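Local coordinates for protein acetyl-CoA acetyltransferase A (PDB 6BJA) that probably transfers acetyl groups between acetyl-CoA molecules as a thiolase of lipid metabolism, working through an acyl-thioester intermediate and binding coenzyme A, at residues 14-19 / 368-373; 56-61 / 75-80; 298-303 / 335-340. One frame throughout, in Å; residues are numbered along the deposited sequence.

Overall arrangement
All three contacts are buried and each ties a helix to a neighbour. Contacts 1 and 2 set a helix against strands of the same mixed sheet, their centres about 20 Å apart, whereas contact 3 joins two helices to one another. Contact 1 bridges the two thiolase halves, an N-terminal strand meeting a C-terminal helix; contact 2 is confined to the N-terminal half and contact 3 to the C-terminal half, on opposite sides of the chain's centre and about 33 Å apart, centre to centre. Chemistry follows place: a histidine grips a strand carbonyl in contact 1, two hydroxyls and an aliphatic pair meet in contact 2, and contact 3 is apolar, with one glutamate at its margin.

Contact 1: 14-19 / 368-373; sequences LSAVRT and LVHALK
Strand 11-23 and the last turn of helix 357-371 come nearest at Ala16 and Val369, whose CA atoms are 7.4 Å apart, a gap crossed by just a few side-chain atoms. His370 carries the contact. Its imidazole NE2 donates to Ala16 O at 2.8 Å, with an N-H...O angle of 147°. The oxygen lies close to the ring plane, and the nitrogen meets the carbonyl at a C=O...N angle of 144°, slightly tilted from the carbonyl plane. CG sits beside the backbone N and opposite the carbonyl carbon (chi1 -74°), which extends the ring far enough for NE2 to reach the strand. The hydrogen bond sets the ring's orientation; Val369 CG1 covers one face, 4.3 Å above its centre, probably restricting rotation. Ala16 CB points toward the helix, 3.9 Å from His370 NE2 and a looser 4.4 Å from Val369 CG1; a methyl lets the strand lie close to the ring. At the helix end, Val369 O and Leu372 O both accept from Lys396 NZ. The arrangement is helix-on-sheet packing of the alpha/beta thiolase fold, a C-terminal-half helix laid against a mixed-sheet strand from the N-terminal half.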
loop_
_atom_site.group_PDB
_atom_site.type_symbol
_atom_site.label_atom_id
_atom_site.label_comp_id
_atom_site.label_asym_id
_atom_site.label_seq_id
_atom_site.Cartn_x
_atom_site.Cartn_y
_atom_site.Cartn_z
ATOM N N LEU A 14 -39.379 2.295 -22.440
ATOM C CA LEU A 14 -39.300 3.166 -23.619
ATOM C C LEU A 14 -38.033 2.928 -24.411
ATOM O O LEU A 14 -38.026 3.103 -25.633
ATOM C CB LEU A 14 -39.360 4.624 -23.217
ATOM C CG LEU A 14 -40.615 5.076 -22.471
ATOM C CD1 LEU A 14 -40.588 6.586 -22.288
ATOM C CD2 LEU A 14 -41.882 4.645 -23.208
ATOM N N SER A 15 -36.967 2.529 -23.721
ATOM C CA SER A 15 -35.674 2.321 -24.335
ATOM C C SER A 15 -34.867 1.361 -23.492
ATOM O O SER A 15 -35.112 1.231 -22.288
ATOM C CB SER A 15 -34.917 3.636 -24.499
ATOM O OG SER A 15 -34.672 4.239 -23.241
ATOM N N ALA A 16 -33.895 0.726 -24.142
ATOM C CA ALA A 16 -33.088 -0.341 -23.530
ATOM C C ALA A 16 -31.798 -0.464 -24.340
ATOM O O ALA A 16 -31.824 -0.875 -25.498
ATOM C CB ALA A 16 -33.844 -1.635 -23.520
ATOM N N VAL A 17 -30.695 0.009 -23.760
ATOM C CA VAL A 17 -29.423 0.071 -24.461
ATOM C C VAL A 17 -28.286 -0.414 -23.569
ATOM O O VAL A 17 -28.419 -0.446 -22.335
ATOM C CB VAL A 17 -29.091 1.497 -24.961
ATOM C CG1 VAL A 17 -30.154 1.987 -25.935
ATOM C CG2 VAL A 17 -28.954 2.460 -23.817
ATOM N N ARG A 18 -27.178 -0.807 -24.199
ATOM C CA ARG A 18 -26.009 -1.222 -23.439
ATOM C C ARG A 18 -24.719 -0.868 -24.160
ATOM O O ARG A 18 -24.703 -0.741 -25.359
ATOM C CB ARG A 18 -26.064 -2.727 -23.195
ATOM C CG ARG A 18 -25.889 -3.579 -24.460
ATOM C CD ARG A 18 -25.859 -5.037 -24.105
ATOM N NE ARG A 18 -25.554 -5.972 -25.191
ATOM C CZ ARG A 18 -24.337 -6.364 -25.546
ATOM N NH1 ARG A 18 -23.261 -5.840 -24.995
ATOM N NH2 ARG A 18 -24.194 -7.312 -26.470
ATOM N N THR A 19 -23.634 -0.708 -23.420
ATOM C CA THR A 19 -22.320 -0.659 -24.021
ATOM C C THR A 19 -21.944 -2.046 -24.503
ATOM O O THR A 19 -22.491 -3.052 -24.035
ATOM C CB THR A 19 -21.248 -0.178 -23.030
ATOM O OG1 THR A 19 -21.087 -1.174 -22.006
ATOM C CG2 THR A 19 -21.593 1.160 -22.420
ATOM N N LEU A 368 -32.824 -9.331 -23.765
ATOM C CA LEU A 368 -34.127 -9.973 -23.898
ATOM C C LEU A 368 -35.098 -9.117 -24.714
ATOM O O LEU A 368 -35.768 -9.622 -25.624
ATOM C CB LEU A 368 -34.724 -10.266 -22.517
ATOM C CG LEU A 368 -36.110 -10.902 -22.528
ATOM C CD1 LEU A 368 -36.044 -12.312 -23.108
ATOM C CD2 LEU A 368 -36.705 -10.915 -21.137
ATOM N N VAL A 369 -35.206 -7.839 -24.354
ATOM C CA VAL A 369 -36.152 -6.945 -24.996
ATOM C C VAL A 369 -35.910 -6.964 -26.499
ATOM O O VAL A 369 -36.848 -7.076 -27.291
ATOM C CB VAL A 369 -36.030 -5.509 -24.426
ATOM C CG1 VAL A 369 -36.687 -4.476 -25.361
ATOM C CG2 VAL A 369 -36.649 -5.451 -23.038
ATOM N N HIS A 370 -34.653 -6.898 -26.911
ATOM C CA HIS A 370 -34.375 -6.729 -28.329
ATOM C C HIS A 370 -34.340 -8.044 -29.118
ATOM O O HIS A 370 -34.331 -8.033 -30.338
ATOM C CB HIS A 370 -33.084 -5.952 -28.491
ATOM C CG HIS A 370 -33.262 -4.513 -28.170
ATOM N ND1 HIS A 370 -34.115 -3.701 -28.889
ATOM C CD2 HIS A 370 -32.756 -3.747 -27.171
ATOM C CE1 HIS A 370 -34.107 -2.492 -28.357
ATOM N NE2 HIS A 370 -33.284 -2.494 -27.321
ATOM N N ALA A 371 -34.354 -9.175 -28.415
ATOM C CA ALA A 371 -34.464 -10.484 -29.071
ATOM C C ALA A 371 -35.927 -10.903 -29.262
ATOM O O ALA A 371 -36.268 -11.597 -30.230
ATOM C CB ALA A 371 -33.717 -11.533 -28.264
ATOM N N LEU A 372 -36.788 -10.494 -28.336
ATOM C CA LEU A 372 -38.216 -10.749 -28.444
ATOM C C LEU A 372 -38.815 -10.106 -29.682
ATOM O O LEU A 372 -38.442 -8.992 -30.046
ATOM C CB LEU A 372 -38.958 -10.222 -27.223
ATOM C CG LEU A 372 -38.786 -10.977 -25.903
ATOM C CD1 LEU A 372 -39.370 -10.156 -24.753
ATOM C CD2 LEU A 372 -39.443 -12.368 -25.959
ATOM N N LYS A 373 -39.749 -10.817 -30.311
ATOM C CA LYS A 373 -40.578 -10.225 -31.358
ATOM C C LYS A 373 -41.882 -9.699 -30.769
ATOM O O LYS A 373 -42.259 -10.060 -29.653
ATOM C CB LYS A 373 -40.849 -11.261 -32.453
ATOM C CG LYS A 373 -39.572 -11.767 -33.117
ATOM C CD LYS A 373 -39.821 -12.980 -33.997
ATOM C CE LYS A 373 -38.513 -13.733 -34.240
ATOM N NZ LYS A 373 -37.418 -12.792 -34.633
#

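Contact 2: 56-61 / 75-80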
loop_
_atom_site.group_PDB
_atom_site.type_symbol
_atom_site.label_atom_id
_atom_site.label_comp_id
_atom_site.label_asym_id
_atom_site.label_seq_id
_atom_site.Cartn_x
_atom_site.Cartn_y
_atom_site.Cartn_z
ATOM N N GLU A 56 -37.277 11.588 -13.631
ATOM C CA GLU A 56 -37.580 11.967 -12.241
ATOM C C GLU A 56 -36.661 11.322 -11.204
ATOM O O GLU A 56 -36.479 11.851 -10.096
ATOM C CB GLU A 56 -39.035 11.621 -11.904
ATOM C CG GLU A 56 -40.024 12.454 -12.717
ATOM C CD GLU A 56 -41.454 11.930 -12.719
ATOM O OE1 GLU A 56 -41.730 10.859 -12.168
ATOM O OE2 GLU A 56 -42.328 12.614 -13.294
ATOM N N GLU A 57 -36.121 10.161 -11.557
ATOM C CA GLU A 57 -35.201 9.396 -10.713
ATOM C C GLU A 57 -34.175 8.666 -11.544
ATOM O O GLU A 57 -34.493 8.211 -12.638
ATOM C CB GLU A 57 -35.902 8.312 -9.891
ATOM C CG GLU A 57 -36.740 8.764 -8.790
ATOM C CD GLU A 57 -37.037 7.633 -7.793
ATOM O OE1 GLU A 57 -36.248 6.646 -7.693
ATOM O OE2 GLU A 57 -38.068 7.746 -7.110
ATOM N N THR A 58 -32.981 8.505 -10.976
ATOM C CA THR A 58 -31.901 7.721 -11.566
ATOM C C THR A 58 -31.489 6.659 -10.575
ATOM O O THR A 58 -31.066 7.000 -9.470
ATOM C CB THR A 58 -30.735 8.610 -11.898
ATOM O OG1 THR A 58 -31.197 9.634 -12.796
ATOM C CG2 THR A 58 -29.602 7.835 -12.558
ATOM N N ILE A 59 -31.650 5.391 -10.946
ATOM C CA ILE A 59 -31.414 4.281 -10.019
ATOM C C ILE A 59 -30.337 3.407 -10.636
ATOM O O ILE A 59 -30.538 2.876 -11.719
ATOM C CB ILE A 59 -32.676 3.429 -9.773
ATOM C CG1 ILE A 59 -33.865 4.305 -9.405
ATOM C CG2 ILE A 59 -32.404 2.365 -8.699
ATOM C CD1 ILE A 59 -35.186 3.614 -9.451
ATOM N N VAL A 60 -29.215 3.249 -9.942
ATOM C CA VAL A 60 -28.040 2.604 -10.516
ATOM C C VAL A 60 -27.530 1.437 -9.710
ATOM O O VAL A 60 -27.169 1.587 -8.542
ATOM C CB VAL A 60 -26.865 3.583 -10.655
ATOM C CG1 VAL A 60 -25.690 2.884 -11.355
ATOM C CG2 VAL A 60 -27.281 4.830 -11.422
ATOM N N GLY A 61 -27.456 0.267 -10.336
ATOM C CA GLY A 61 -26.782 -0.865 -9.736
ATOM C C GLY A 61 -25.278 -0.836 -9.923
ATOM O O GLY A 61 -24.765 -0.590 -11.026
ATOM N N GLN A 75 -23.769 11.366 -9.639
ATOM C CA GLN A 75 -22.764 11.802 -10.589
ATOM C C GLN A 75 -23.241 11.549 -12.007
ATOM O O GLN A 75 -23.137 12.410 -12.873
ATOM C CB GLN A 75 -21.438 11.097 -10.349
ATOM C CG GLN A 75 -20.790 11.375 -9.005
ATOM C CD GLN A 75 -19.450 10.698 -8.900
ATOM O OE1 GLN A 75 -18.575 10.887 -9.754
ATOM N NE2 GLN A 75 -19.284 9.879 -7.875
ATOM N N ILE A 76 -23.763 10.356 -12.244
ATOM C CA ILE A 76 -24.237 9.972 -13.567
ATOM C C ILE A 76 -25.414 10.843 -13.996
ATOM O O ILE A 76 -25.466 11.371 -15.120
ATOM C CB ILE A 76 -24.636 8.472 -13.570
ATOM C CG1 ILE A 76 -23.387 7.599 -13.453
ATOM C CG2 ILE A 76 -25.427 8.094 -14.830
ATOM C CD1 ILE A 76 -23.692 6.157 -13.040
ATOM N N SER A 77 -26.353 11.035 -13.075
ATOM C CA SER A 77 -27.557 11.791 -13.358
ATOM C C SER A 77 -27.218 13.230 -13.750
ATOM O O SER A 77 -27.673 13.744 -14.784
ATOM C CB SER A 77 -28.457 11.759 -12.136
ATOM O OG SER A 77 -29.721 12.337 -12.349
ATOM N N ILE A 78 -26.402 13.876 -12.933
ATOM C CA ILE A 78 -26.044 15.273 -13.205
ATOM C C ILE A 78 -25.300 15.405 -14.533
ATOM O O ILE A 78 -25.599 16.312 -15.353
ATOM C CB ILE A 78 -25.212 15.864 -12.049
ATOM C CG1 ILE A 78 -26.130 16.108 -10.858
ATOM C CG2 ILE A 78 -24.524 17.177 -12.477
ATOM C CD1 ILE A 78 -25.421 16.578 -9.604
ATOM N N ALA A 79 -24.349 14.504 -14.785
ATOM C CA ALA A 79 -23.550 14.561 -16.012
ATOM C C ALA A 79 -24.357 14.192 -17.258
ATOM O O ALA A 79 -23.958 14.536 -18.390
ATOM C CB ALA A 79 -22.345 13.671 -15.897
ATOM N N SER A 80 -25.513 13.566 -17.047
ATOM C CA SER A 80 -26.440 13.222 -18.119
ATOM C C SER A 80 -27.521 14.296 -18.344
ATOM O O SER A 80 -28.487 14.075 -19.083
ATOM C CB SER A 80 -27.104 11.872 -17.826
ATOM O OG SER A 80 -26.126 10.853 -17.731
#
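Thr58 and Ser77 meet through their hydroxyls, which form the polar bond of this contact: Thr58 OG1 and Ser77 OG are 3.1 Å apart, and either could be the donor. The two residues also mark the closest backbone approach, CA to CA 6.2 Å, between strand 57-61 and helix 72-79. The torsions explain the meeting. Ser77 OG lies opposite its own backbone N (chi1 -173°), which swings the hydroxyl off the helix toward the strand, while Thr58 holds OG1 beside its backbone N (chi1 -58°) and turns CG2 away from that nitrogen. Short side chains suit such a close approach: Ser77 CB comes within 3.5 Å of Thr58 OG1 and 3.9 Å of Thr58 CB, so the CB atoms pack beside the hydroxyl pair.

The apolar part lies two residues along the strand. Val60 and Ile76 reach toward each other tip to tip, and Ile76 CD1 meets both Val60 CG1 and Val60 CG2 at 4.2 Å, its end methyl lodged against the valine fork. Here the backbones stand further apart, and the longer isoleucine spans the difference to a beta-branched residue well suited to a strand.

Just past the helix end, Ser80 OG donates back to Ile76 O at 2.7 Å, from above the carbonyl plane. Helix 33-48 also covers the helix, Thr41 touching Ile76 and Ser80; Ile78 packs on Pro292 of the second subunit.

Strand 57-61, helix 72-79 and strand 87-92 make a beta-alpha-beta unit, and this contact seats its helix on the first strand. In this buried setting, the bond gives each hydroxyl one polar partner, as donor or acceptor, while the aliphatic pair completes the packing.

Contact 3: 298-303 / 335-340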
loop_
_atom_site.group_PDB
_atom_site.type_symbol
_atom_site.label_atom_id
_atom_site.label_comp_id
_atom_site.label_asym_id
_atom_site.label_seq_id
_atom_site.Cartn_x
_atom_site.Cartn_y
_atom_site.Cartn_z
ATOM N N ALA A 298 -31.528 -20.487 -7.155
ATOM C CA ALA A 298 -32.540 -19.472 -6.855
ATOM C C ALA A 298 -33.310 -18.943 -8.086
ATOM O O ALA A 298 -34.492 -18.608 -7.984
ATOM C CB ALA A 298 -31.894 -18.293 -6.109
ATOM N N PRO A 299 -32.656 -18.854 -9.261
ATOM C CA PRO A 299 -33.437 -18.282 -10.365
ATOM C C PRO A 299 -34.684 -19.077 -10.740
ATOM O O PRO A 299 -35.718 -18.471 -10.981
ATOM C CB PRO A 299 -32.432 -18.243 -11.520
ATOM C CG PRO A 299 -31.131 -18.039 -10.844
ATOM C CD PRO A 299 -31.228 -18.937 -9.596
ATOM N N ALA A 300 -34.611 -20.406 -10.766
ATOM C CA ALA A 300 -35.785 -21.173 -11.129
ATOM C C ALA A 300 -36.868 -20.997 -10.072
ATOM O O ALA A 300 -38.053 -21.015 -10.398
ATOM C CB ALA A 300 -35.444 -22.657 -11.295
ATOM N N LEU A 301 -36.468 -20.799 -8.817
ATOM C CA LEU A 301 -37.437 -20.563 -7.751
ATOM C C LEU A 301 -38.158 -19.236 -7.962
ATOM O O LEU A 301 -39.378 -19.148 -7.826
ATOM C CB LEU A 301 -36.750 -20.594 -6.384
ATOM C CG LEU A 301 -37.670 -20.715 -5.179
ATOM C CD1 LEU A 301 -38.470 -22.023 -5.228
ATOM C CD2 LEU A 301 -36.820 -20.648 -3.909
ATOM N N ALA A 302 -37.411 -18.211 -8.353
ATOM C CA ALA A 302 -38.024 -16.923 -8.620
ATOM C C ALA A 302 -38.988 -17.025 -9.797
ATOM O O ALA A 302 -40.068 -16.439 -9.777
ATOM C CB ALA A 302 -36.957 -15.881 -8.887
ATOM N N VAL A 303 -38.595 -17.768 -10.828
ATOM C CA VAL A 303 -39.435 -17.917 -12.015
ATOM C C VAL A 303 -40.720 -18.698 -11.698
ATOM O O VAL A 303 -41.787 -18.348 -12.192
ATOM C CB VAL A 303 -38.657 -18.608 -13.147
ATOM C CG1 VAL A 303 -39.598 -19.082 -14.271
ATOM C CG2 VAL A 303 -37.598 -17.672 -13.673
ATOM N N LYS A 335 -32.778 -27.282 -16.858
ATOM C CA LYS A 335 -33.194 -28.595 -16.378
ATOM C C LYS A 335 -34.353 -28.503 -15.398
ATOM O O LYS A 335 -35.329 -29.257 -15.479
ATOM C CB LYS A 335 -32.011 -29.320 -15.723
ATOM C CG LYS A 335 -32.291 -30.789 -15.400
ATOM C CD LYS A 335 -32.492 -31.529 -16.711
ATOM C CE LYS A 335 -32.853 -32.981 -16.557
ATOM N NZ LYS A 335 -33.147 -33.472 -17.944
ATOM N N GLU A 336 -34.254 -27.581 -14.453
ATOM C CA GLU A 336 -35.269 -27.466 -13.421
ATOM C C GLU A 336 -36.625 -27.055 -13.989
ATOM O O GLU A 336 -37.663 -27.572 -13.572
ATOM C CB GLU A 336 -34.809 -26.471 -12.363
ATOM C CG GLU A 336 -35.726 -26.398 -11.188
ATOM C CD GLU A 336 -35.725 -27.657 -10.349
ATOM O OE1 GLU A 336 -34.715 -28.388 -10.349
ATOM O OE2 GLU A 336 -36.739 -27.891 -9.667
ATOM N N LEU A 337 -36.619 -26.134 -14.951
ATOM C CA LEU A 337 -37.850 -25.629 -15.545
ATOM C C LEU A 337 -38.286 -26.404 -16.786
ATOM O O LEU A 337 -39.316 -26.080 -17.380
ATOM C CB LEU A 337 -37.674 -24.161 -15.922
ATOM C CG LEU A 337 -37.482 -23.280 -14.692
ATOM C CD1 LEU A 337 -37.096 -21.887 -15.119
ATOM C CD2 LEU A 337 -38.733 -23.228 -13.828
ATOM N N ARG A 338 -37.486 -27.402 -17.175
ATOM C CA ARG A 338 -37.745 -28.257 -18.345
ATOM C C ARG A 338 -37.954 -27.419 -19.603
ATOM O O ARG A 338 -38.898 -27.631 -20.374
ATOM C CB ARG A 338 -38.952 -29.157 -18.103
ATOM C CG ARG A 338 -38.820 -30.039 -16.870
ATOM C CD ARG A 338 -40.076 -30.874 -16.681
ATOM N NE ARG A 338 -40.642 -30.713 -15.342
ATOM C CZ ARG A 338 -40.522 -31.594 -14.349
ATOM N NH1 ARG A 338 -39.858 -32.736 -14.517
ATOM N NH2 ARG A 338 -41.081 -31.334 -13.174
ATOM N N LEU A 339 -37.041 -26.473 -19.814
ATOM C CA LEU A 339 -37.085 -25.623 -20.998
ATOM C C LEU A 339 -36.437 -26.209 -22.257
ATOM O O LEU A 339 -35.541 -27.042 -22.209
ATOM C CB LEU A 339 -36.412 -24.282 -20.676
ATOM C CG LEU A 339 -36.949 -23.573 -19.445
ATOM C CD1 LEU A 339 -36.173 -22.251 -19.221
ATOM C CD2 LEU A 339 -38.447 -23.327 -19.519
ATOM N N ASP A 340 -36.901 -25.730 -23.397
ATOM C CA ASP A 340 -36.215 -25.959 -24.658
ATOM C C ASP A 340 -34.954 -25.096 -24.676
ATOM O O ASP A 340 -35.047 -23.852 -24.676
ATOM C CB ASP A 340 -37.131 -25.608 -25.819
ATOM C CG ASP A 340 -36.487 -25.846 -27.169
ATOM O OD1 ASP A 340 -35.275 -26.127 -27.244
ATOM O OD2 ASP A 340 -37.202 -25.719 -28.180
#
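Ala300 and Leu337 bring helix 298-310 and the end of helix 327-337 together, their CA atoms 6.6 Å apart. Such closeness calls for a small residue on one side, and Ala300 supplies it: its CB points at the other helix and meets Leu337 CG at 4.0 Å.

The apolar contacts spread from there. Leu337 holds CG beside its backbone N (chi1 -66°), which sets it toward Ala300, and an extended second torsion sends the two branches to different neighbours. CD1 goes to Val303, one turn further along, reaching Val303 CG1 at 3.9 Å and Val303 CB at 4.1 Å, the two side chains crossing obliquely. CD2 instead lies near Ala300, 4.1 Å from Ala300 O. Val303, whose CG1 lies opposite its backbone N (chi1 166°), presents that methyl to the leucine while it also touches Val379 and Ala381 of strand 377-384. A branched valine thus serves both the helix and the sheet beneath it.

Glu336 adds a contact of mixed character. Its chain runs out opposite the backbone N and then bends at CG, laying the aliphatic part against the alanine: Glu336 CG is 3.8 Å from Ala300 CB. The carboxylate goes elsewhere, OE1 bonding the hydroxyl of Tyr173, so a glutamate can border an apolar patch.

Arg338 follows with positive phi (54°), and the bonds back form a Schellman motif after the last turn. On the sheet side, Pro299 touches Cys383, a predicted proton acceptor, and Ala300 lies about 10 Å from it, side chain to side chain.

The contact is hydrophobic in nature: it joins two helices of the C-terminal half by the fit of alanine, valine and leucine carbons with the glutamate's aliphatic part, so its hold depends on shape and burial rather than on directed bonds between the segments.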